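Laccase (Uncultured bacterium, PDB 4F7K) probably oxidises phenolic and related substrates with molecular oxygen, reducing it to water, as laccases of the multicopper oxidase family do. Local coordinates at residues V184-I189 with V199-V204; S223-A228 with A233-D238. All blocks are in the same frame, centred on the assembly; numbering follows the deposited sequence.

Contact 1. Residues V184-I189 with V199-V204; sequences VRLRLI and VELEGV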
ATOM      1  N   VAL A 184     -12.279 -16.348   4.253  1.00 48.67           N
ATOM      2  CA  VAL A 184     -11.211 -15.722   3.468  1.00 45.33           C
ATOM      3  C   VAL A 184     -10.534 -14.573   4.178  1.00 44.10           C
ATOM      4  O   VAL A 184     -11.192 -13.767   4.822  1.00 45.19           O
ATOM      5  CB  VAL A 184     -11.693 -15.249   2.068  1.00 44.35           C
ATOM      6  CG1 VAL A 184     -12.237 -16.418   1.275  1.00 46.07           C
ATOM      7  CG2 VAL A 184     -12.727 -14.107   2.180  1.00 43.48           C
ATOM      8  N   ARG A 185      -9.211 -14.506   4.051  1.00 42.80           N
ATOM      9  CA  ARG A 185      -8.449 -13.299   4.357  1.00 41.47           C
ATOM     10  C   ARG A 185      -8.255 -12.488   3.061  1.00 39.23           C
ATOM     11  O   ARG A 185      -7.756 -13.008   2.079  1.00 38.57           O
ATOM     12  CB  ARG A 185      -7.102 -13.654   4.998  1.00 42.36           C
ATOM     13  CG  ARG A 185      -6.327 -12.443   5.517  1.00 41.34           C
ATOM     14  CD  ARG A 185      -5.036 -12.860   6.183  1.00 41.67           C
ATOM     15  NE  ARG A 185      -4.328 -11.715   6.773  1.00 43.66           N
ATOM     16  CZ  ARG A 185      -3.391 -11.814   7.729  1.00 44.09           C
ATOM     17  NH1 ARG A 185      -3.037 -13.010   8.181  1.00 46.42           N
ATOM     18  NH2 ARG A 185      -2.785 -10.724   8.213  1.00 40.44           N
ATOM     19  N   LEU A 186      -8.723 -11.240   3.074  1.00 37.92           N
ATOM     20  CA  LEU A 186      -8.656 -10.341   1.955  1.00 36.53           C
ATOM     21  C   LEU A 186      -7.749  -9.147   2.298  1.00 35.44           C
ATOM     22  O   LEU A 186      -8.096  -8.328   3.153  1.00 36.51           O
ATOM     23  CB  LEU A 186     -10.079  -9.863   1.576  1.00 36.67           C
ATOM     24  CG  LEU A 186     -11.097 -10.954   1.190  1.00 35.76           C
ATOM     25  CD1 LEU A 186     -12.480 -10.375   1.097  1.00 35.74           C
ATOM     26  CD2 LEU A 186     -10.739 -11.628  -0.127  1.00 32.58           C
ATOM     27  N   ARG A 187      -6.595  -9.095   1.631  1.00 33.31           N
ATOM     28  CA  ARG A 187      -5.555  -8.063   1.796  1.00 32.06           C
ATOM     29  C   ARG A 187      -5.677  -6.966   0.744  1.00 31.27           C
ATOM     30  O   ARG A 187      -5.201  -7.120  -0.399  1.00 30.05           O
ATOM     31  CB  ARG A 187      -4.168  -8.711   1.738  1.00 31.83           C
ATOM     32  CG  ARG A 187      -3.943  -9.781   2.859  1.00 33.49           C
ATOM     33  CD  ARG A 187      -2.580 -10.370   2.687  1.00 33.65           C
ATOM     34  NE  ARG A 187      -2.329 -11.566   3.489  1.00 36.65           N
ATOM     35  CZ  ARG A 187      -1.529 -11.604   4.565  1.00 37.37           C
ATOM     36  NH1 ARG A 187      -0.942 -10.495   5.008  1.00 32.43           N
ATOM     37  NH2 ARG A 187      -1.335 -12.761   5.207  1.00 36.00           N
ATOM     38  N   LEU A 188      -6.345  -5.875   1.129  1.00 30.87           N
ATOM     39  CA  LEU A 188      -6.704  -4.850   0.182  1.00 30.99           C
ATOM     40  C   LEU A 188      -5.592  -3.849   0.159  1.00 30.68           C
ATOM     41  O   LEU A 188      -5.128  -3.393   1.202  1.00 30.88           O
ATOM     42  CB  LEU A 188      -8.009  -4.124   0.572  1.00 31.80           C
ATOM     43  CG  LEU A 188      -9.373  -4.749   0.249  1.00 32.66           C
ATOM     44  CD1 LEU A 188      -9.541  -6.192   0.692  1.00 32.04           C
ATOM     45  CD2 LEU A 188     -10.478  -3.868   0.873  1.00 34.40           C
ATOM     46  N   ILE A 189      -5.182  -3.498  -1.047  1.00 29.11           N
ATOM     47  CA  ILE A 189      -4.155  -2.518  -1.201  1.00 29.29           C
ATOM     48  C   ILE A 189      -4.578  -1.541  -2.274  1.00 28.17           C
ATOM     49  O   ILE A 189      -4.865  -1.974  -3.404  1.00 28.20           O
ATOM     50  CB  ILE A 189      -2.812  -3.141  -1.638  1.00 27.61           C
ATOM     51  CG1 ILE A 189      -2.425  -4.310  -0.720  1.00 29.56           C
ATOM     52  CG2 ILE A 189      -1.751  -2.050  -1.654  1.00 28.09           C
ATOM     53  CD1 ILE A 189      -1.175  -5.118  -1.174  1.00 27.21           C
ATOM     54  N   VAL A 199     -14.264   1.449  -0.744  1.00 38.00           N
ATOM     55  CA  VAL A 199     -14.429   0.076  -1.181  1.00 37.09           C
ATOM     56  C   VAL A 199     -15.505  -0.620  -0.364  1.00 39.00           C
ATOM     57  O   VAL A 199     -15.328  -0.837   0.837  1.00 38.50           O
ATOM     58  CB  VAL A 199     -13.139  -0.749  -1.075  1.00 36.05           C
ATOM     59  CG1 VAL A 199     -13.365  -2.131  -1.689  1.00 34.21           C
ATOM     60  CG2 VAL A 199     -11.960  -0.021  -1.775  1.00 33.37           C
ATOM     61  N   GLU A 200     -16.590  -0.989  -1.034  1.00 39.23           N
ATOM     62  CA  GLU A 200     -17.648  -1.801  -0.417  1.00 42.54           C
ATOM     63  C   GLU A 200     -17.460  -3.277  -0.754  1.00 42.56           C
ATOM     64  O   GLU A 200     -17.299  -3.650  -1.930  1.00 41.18           O
ATOM     65  CB  GLU A 200     -19.019  -1.338  -0.874  1.00 43.17           C
ATOM     66  CG  GLU A 200     -19.453  -0.031  -0.272  1.00 48.56           C
ATOM     67  CD  GLU A 200     -19.482  -0.037   1.271  0.80 54.78           C
ATOM     68  OE1 GLU A 200     -19.794  -1.091   1.883  0.80 57.88           O
ATOM     69  OE2 GLU A 200     -19.196   1.027   1.876  0.80 56.47           O
ATOM     70  N   LEU A 201     -17.444  -4.113   0.277  1.00 43.57           N
ATOM     71  CA  LEU A 201     -17.404  -5.558   0.064  1.00 44.66           C
ATOM     72  C   LEU A 201     -18.782  -6.119  -0.070  1.00 46.54           C
ATOM     73  O   LEU A 201     -19.652  -5.781   0.709  1.00 49.21           O
ATOM     74  CB  LEU A 201     -16.708  -6.261   1.205  1.00 45.25           C
ATOM     75  CG  LEU A 201     -15.250  -6.583   0.967  1.00 45.32           C
ATOM     76  CD1 LEU A 201     -14.482  -5.353   0.693  1.00 44.15           C
ATOM     77  CD2 LEU A 201     -14.747  -7.235   2.214  1.00 49.01           C
ATOM     78  N   GLU A 202     -18.991  -6.991  -1.048  1.00 47.01           N
ATOM     79  CA  GLU A 202     -20.267  -7.723  -1.152  1.00 49.20           C
ATOM     80  C   GLU A 202     -20.068  -9.228  -1.129  1.00 49.53           C
ATOM     81  O   GLU A 202     -19.018  -9.716  -1.536  1.00 47.61           O
ATOM     82  CB  GLU A 202     -21.027  -7.296  -2.399  1.00 49.96           C
ATOM     83  CG  GLU A 202     -21.477  -5.840  -2.316  1.00 52.57           C
ATOM     84  CD  GLU A 202     -22.272  -5.396  -3.504  1.00 56.88           C
ATOM     85  OE1 GLU A 202     -22.566  -6.224  -4.396  1.00 61.04           O
ATOM     86  OE2 GLU A 202     -22.607  -4.198  -3.539  1.00 60.73           O
ATOM     87  N   GLY A 203     -21.068  -9.949  -0.602  1.00 52.16           N
ATOM     88  CA  GLY A 203     -21.060 -11.421  -0.565  1.00 52.74           C
ATOM     89  C   GLY A 203     -20.270 -12.049   0.564  1.00 52.42           C
ATOM     90  O   GLY A 203     -20.109 -13.260   0.611  1.00 53.87           O
ATOM     91  N   VAL A 204     -19.763 -11.228   1.474  1.00 51.52           N
ATOM     92  CA  VAL A 204     -18.998 -11.737   2.597  1.00 52.18           C
ATOM     93  C   VAL A 204     -19.404 -11.015   3.860  1.00 53.82           C
ATOM     94  O   VAL A 204     -19.953  -9.910   3.804  1.00 53.93           O
ATOM     95  CB  VAL A 204     -17.450 -11.575   2.441  1.00 49.67           C
ATOM     96  CG1 VAL A 204     -16.924 -12.400   1.291  1.00 48.92           C
ATOM     97  CG2 VAL A 204     -17.069 -10.111   2.310  1.00 47.65           C
TER
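L201 meets L186 and L188 through its two methyl groups, and its side chain can be followed outward atom by atom. The CA-CB bond is directed at residues 184-189, but CB and CG come no closer than about 4.7 Å to them, the nearest approach being from CG of L201 to CD1 of L186. At the branch the two methyls part. CD2 of L201 lies 4.0 Å from CD1 of L186, the two side chains sliding past each other in opposite directions, whereas CD1 of L201 turns to CD2 of L188 at 4.3 Å. The chi1 of L201, -97°, lies well away from a staggered value, and this rotation sends the fork to both leucines. CD2 of L188 is in turn 4.2 Å from CG1 of V199, so one methyl of L188 serves two residues of the other segment.

The backbones lie too far apart for a shared sheet: CA atoms of L186 and L201 are 10.1 Å apart, and no hydrogen bond joins the segments. This is face-to-face packing of two sheets in a beta sandwich, consistent with a cupredoxin-like domain of a multicopper oxidase. Strand 183-190 lies within the larger mixed sheet, strand 197-202 within the antiparallel one; F247 of the latter also touches L188 and L201. Past G203, whose positive phi (82°) marks the turn, V204 begins a strand of the mixed sheet.

R185 and R187 project from the face of strand 183-190 turned away from L201. Their guanidinium groups lie face over face, NH2 of R187 being 3.3 Å above the plane of R185. Salt bridges from R187 to D132 and from R185 to D234 and E123 would offset the closeness of two positive charges.

Contact 2. Residues S223-A228 with A233-D238; sequences SGLILA and ADIIAD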
ATOM      1  N   SER A 223     -17.937  -1.734   6.413  1.00 56.48           N
ATOM      2  CA  SER A 223     -18.804  -0.715   5.844  1.00 56.27           C
ATOM      3  C   SER A 223     -18.193   0.690   5.948  1.00 54.63           C
ATOM      4  O   SER A 223     -17.581   1.041   6.958  1.00 55.28           O
ATOM      5  CB  SER A 223     -20.158  -0.741   6.551  1.00 59.57           C
ATOM      6  OG  SER A 223     -21.025   0.201   5.959  1.00 62.47           O
ATOM      7  N   GLY A 224     -18.363   1.485   4.890  1.00 52.14           N
ATOM      8  CA  GLY A 224     -17.735   2.797   4.792  1.00 49.58           C
ATOM      9  C   GLY A 224     -16.219   2.800   4.595  1.00 46.67           C
ATOM     10  O   GLY A 224     -15.621   3.860   4.606  1.00 46.07           O
ATOM     11  N   LEU A 225     -15.591   1.634   4.398  1.00 45.02           N
ATOM     12  CA  LEU A 225     -14.123   1.572   4.192  1.00 42.76           C
ATOM     13  C   LEU A 225     -13.634   2.479   3.063  1.00 40.27           C
ATOM     14  O   LEU A 225     -14.159   2.425   1.945  1.00 39.48           O
ATOM     15  CB  LEU A 225     -13.625   0.145   3.922  1.00 42.01           C
ATOM     16  CG  LEU A 225     -12.109  -0.073   3.745  1.00 41.34           C
ATOM     17  CD1 LEU A 225     -11.312   0.161   5.035  1.00 41.15           C
ATOM     18  CD2 LEU A 225     -11.874  -1.504   3.236  1.00 41.87           C
ATOM     19  N   ILE A 226     -12.631   3.303   3.367  1.00 38.66           N
ATOM     20  CA  ILE A 226     -11.968   4.103   2.348  1.00 36.74           C
ATOM     21  C   ILE A 226     -10.474   3.859   2.362  1.00 35.11           C
ATOM     22  O   ILE A 226      -9.865   3.861   3.430  1.00 35.70           O
ATOM     23  CB  ILE A 226     -12.191   5.617   2.567  1.00 38.23           C
ATOM     24  CG1 ILE A 226     -13.674   5.968   2.468  1.00 40.37           C
ATOM     25  CG2 ILE A 226     -11.393   6.408   1.549  1.00 36.11           C
ATOM     26  CD1 ILE A 226     -14.076   7.207   3.292  1.00 42.83           C
ATOM     27  N   LEU A 227      -9.900   3.630   1.183  1.00 32.65           N
ATOM     28  CA  LEU A 227      -8.452   3.517   1.050  1.00 31.88           C
ATOM     29  C   LEU A 227      -7.893   4.646   0.229  1.00 31.08           C
ATOM     30  O   LEU A 227      -8.246   4.801  -0.953  1.00 29.76           O
ATOM     31  CB  LEU A 227      -8.044   2.168   0.443  1.00 31.48           C
ATOM     32  CG  LEU A 227      -8.499   0.933   1.218  1.00 32.97           C
ATOM     33  CD1 LEU A 227      -8.324  -0.262   0.306  1.00 34.89           C
ATOM     34  CD2 LEU A 227      -7.722   0.762   2.546  1.00 32.66           C
ATOM     35  N   ALA A 228      -7.053   5.473   0.861  1.00 31.17           N
ATOM     36  CA  ALA A 228      -6.290   6.454   0.106  1.00 30.84           C
ATOM     37  C   ALA A 228      -5.104   5.767  -0.585  1.00 29.89           C
ATOM     38  O   ALA A 228      -4.801   4.608  -0.287  1.00 29.97           O
ATOM     39  CB  ALA A 228      -5.830   7.612   0.999  1.00 32.07           C
ATOM     40  N   ALA A 233      -5.864  -2.396   3.898  1.00 33.50           N
ATOM     41  CA  ALA A 233      -6.691  -2.891   4.974  1.00 35.79           C
ATOM     42  C   ALA A 233      -6.781  -4.400   4.838  1.00 36.33           C
ATOM     43  O   ALA A 233      -6.986  -4.893   3.742  1.00 35.22           O
ATOM     44  CB  ALA A 233      -8.066  -2.267   4.982  1.00 34.74           C
ATOM     45  N   ASP A 234      -6.600  -5.118   5.948  1.00 37.52           N
ATOM     46  CA  ASP A 234      -6.830  -6.569   5.974  1.00 39.17           C
ATOM     47  C   ASP A 234      -8.264  -6.880   6.438  1.00 40.19           C
ATOM     48  O   ASP A 234      -8.738  -6.339   7.417  1.00 42.05           O
ATOM     49  CB  ASP A 234      -5.829  -7.278   6.917  1.00 40.21           C
ATOM     50  CG  ASP A 234      -4.537  -7.692   6.221  1.00 41.32           C
ATOM     51  OD1 ASP A 234      -4.200  -7.144   5.136  1.00 42.31           O
ATOM     52  OD2 ASP A 234      -3.847  -8.594   6.750  1.00 42.53           O
ATOM     53  N   ILE A 235      -8.936  -7.776   5.739  1.00 40.06           N
ATOM     54  CA  ILE A 235     -10.281  -8.170   6.090  1.00 41.32           C
ATOM     55  C   ILE A 235     -10.347  -9.684   6.253  1.00 42.89           C
ATOM     56  O   ILE A 235      -9.884 -10.442   5.401  1.00 40.51           O
ATOM     57  CB  ILE A 235     -11.306  -7.681   5.054  1.00 41.20           C
ATOM     58  CG1 ILE A 235     -11.581  -6.185   5.286  1.00 41.27           C
ATOM     59  CG2 ILE A 235     -12.609  -8.487   5.123  1.00 42.70           C
ATOM     60  CD1 ILE A 235     -11.944  -5.424   4.097  1.00 41.63           C
ATOM     61  N   ILE A 236     -10.900 -10.131   7.383  1.00 45.14           N
ATOM     62  CA  ILE A 236     -11.238 -11.522   7.446  1.00 47.03           C
ATOM     63  C   ILE A 236     -12.752 -11.610   7.451  1.00 48.79           C
ATOM     64  O   ILE A 236     -13.424 -10.900   8.191  1.00 50.62           O
ATOM     65  CB  ILE A 236     -10.572 -12.215   8.649  1.00 49.44           C
ATOM     66  CG1 ILE A 236      -9.055 -12.284   8.400  1.00 48.20           C
ATOM     67  CG2 ILE A 236     -11.173 -13.590   8.864  1.00 49.60           C
ATOM     68  CD1 ILE A 236      -8.232 -12.503   9.699  1.00 51.49           C
ATOM     69  N   ALA A 237     -13.282 -12.485   6.612  1.00 48.59           N
ATOM     70  CA  ALA A 237     -14.705 -12.608   6.470  1.00 49.89           C
ATOM     71  C   ALA A 237     -15.054 -13.999   5.982  1.00 51.33           C
ATOM     72  O   ALA A 237     -14.196 -14.727   5.465  1.00 49.81           O
ATOM     73  CB  ALA A 237     -15.238 -11.540   5.509  1.00 48.09           C
ATOM     74  N   ASP A 238     -16.317 -14.367   6.187  1.00 54.06           N
ATOM     75  CA  ASP A 238     -16.849 -15.639   5.742  1.00 55.76           C
ATOM     76  C   ASP A 238     -17.646 -15.394   4.476  1.00 54.93           C
ATOM     77  O   ASP A 238     -18.349 -14.374   4.356  1.00 54.18           O
ATOM     78  CB  ASP A 238     -17.766 -16.232   6.818  1.00 59.56           C
ATOM     79  CG  ASP A 238     -17.021 -16.579   8.114  1.00 62.24           C
ATOM     80  OD1 ASP A 238     -15.978 -17.268   8.058  1.00 60.56           O
ATOM     81  OD2 ASP A 238     -17.495 -16.164   9.199  1.00 65.68           O
TER
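L227 and A233, the closest pair in register, have CA atoms 7.7 Å apart with no hydrogen bond between segments 223-228 and 233-238, so the backbones face each other from two packed sheets and are not paired strands. CB of A233 takes CD2 of L227 at 3.9 Å and CD1 of L225 at 4.1 Å, two leucine branches converging on one small group, and the same L227 methyl, CD2, also lies 3.9 Å from the backbone N of A233. The second branch of L225 goes further along the strand: CD2 of L225 meets CD1 of I235 tip to tip at 4.0 Å. With CG of L225 opposite the backbone N (chi1 -178°), its two methyls can divide between A233 and I235.

Backbone bonds from L225 to V199 and from L227 to F197 place the first segment at the outer edge of the smaller antiparallel sheet of the sandwich, whereas A233 bonds to L188 inside the mixed sheet. The chain thus passes from one sheet to the other through a four-residue connection. D234, between the two apolar contact residues of its strand, directs its carboxylate to the other face, where it hydrogen-bonds T98.

Between side chains all the contacts join carbon to carbon, and no hydrogen bond crosses the segments, so dispersion and the exclusion of water, not directional bonds, hold this junction.

The centres of contacts 1 and 2 lie only 6 Å apart, and both belong to the interior of one beta sandwich within one cupredoxin-like domain, consistent with the multicopper oxidase family. Along the chain they come in series, contact 1 closing before contact 2 opens, yet they share both sheets. Strands 183-190 and 232-239 are antiparallel neighbours, supported by probable hydrogen bonds from L186 N to I235 O (2.7 Å) and from V184 N to A237 O (2.8 Å); strands 197-202 and 226-227 pair in the opposing sheet. L188 of contact 1 also touches L225, L227 and I235 of contact 2, making the two contacts adjoining parts of one continuous apolar layer.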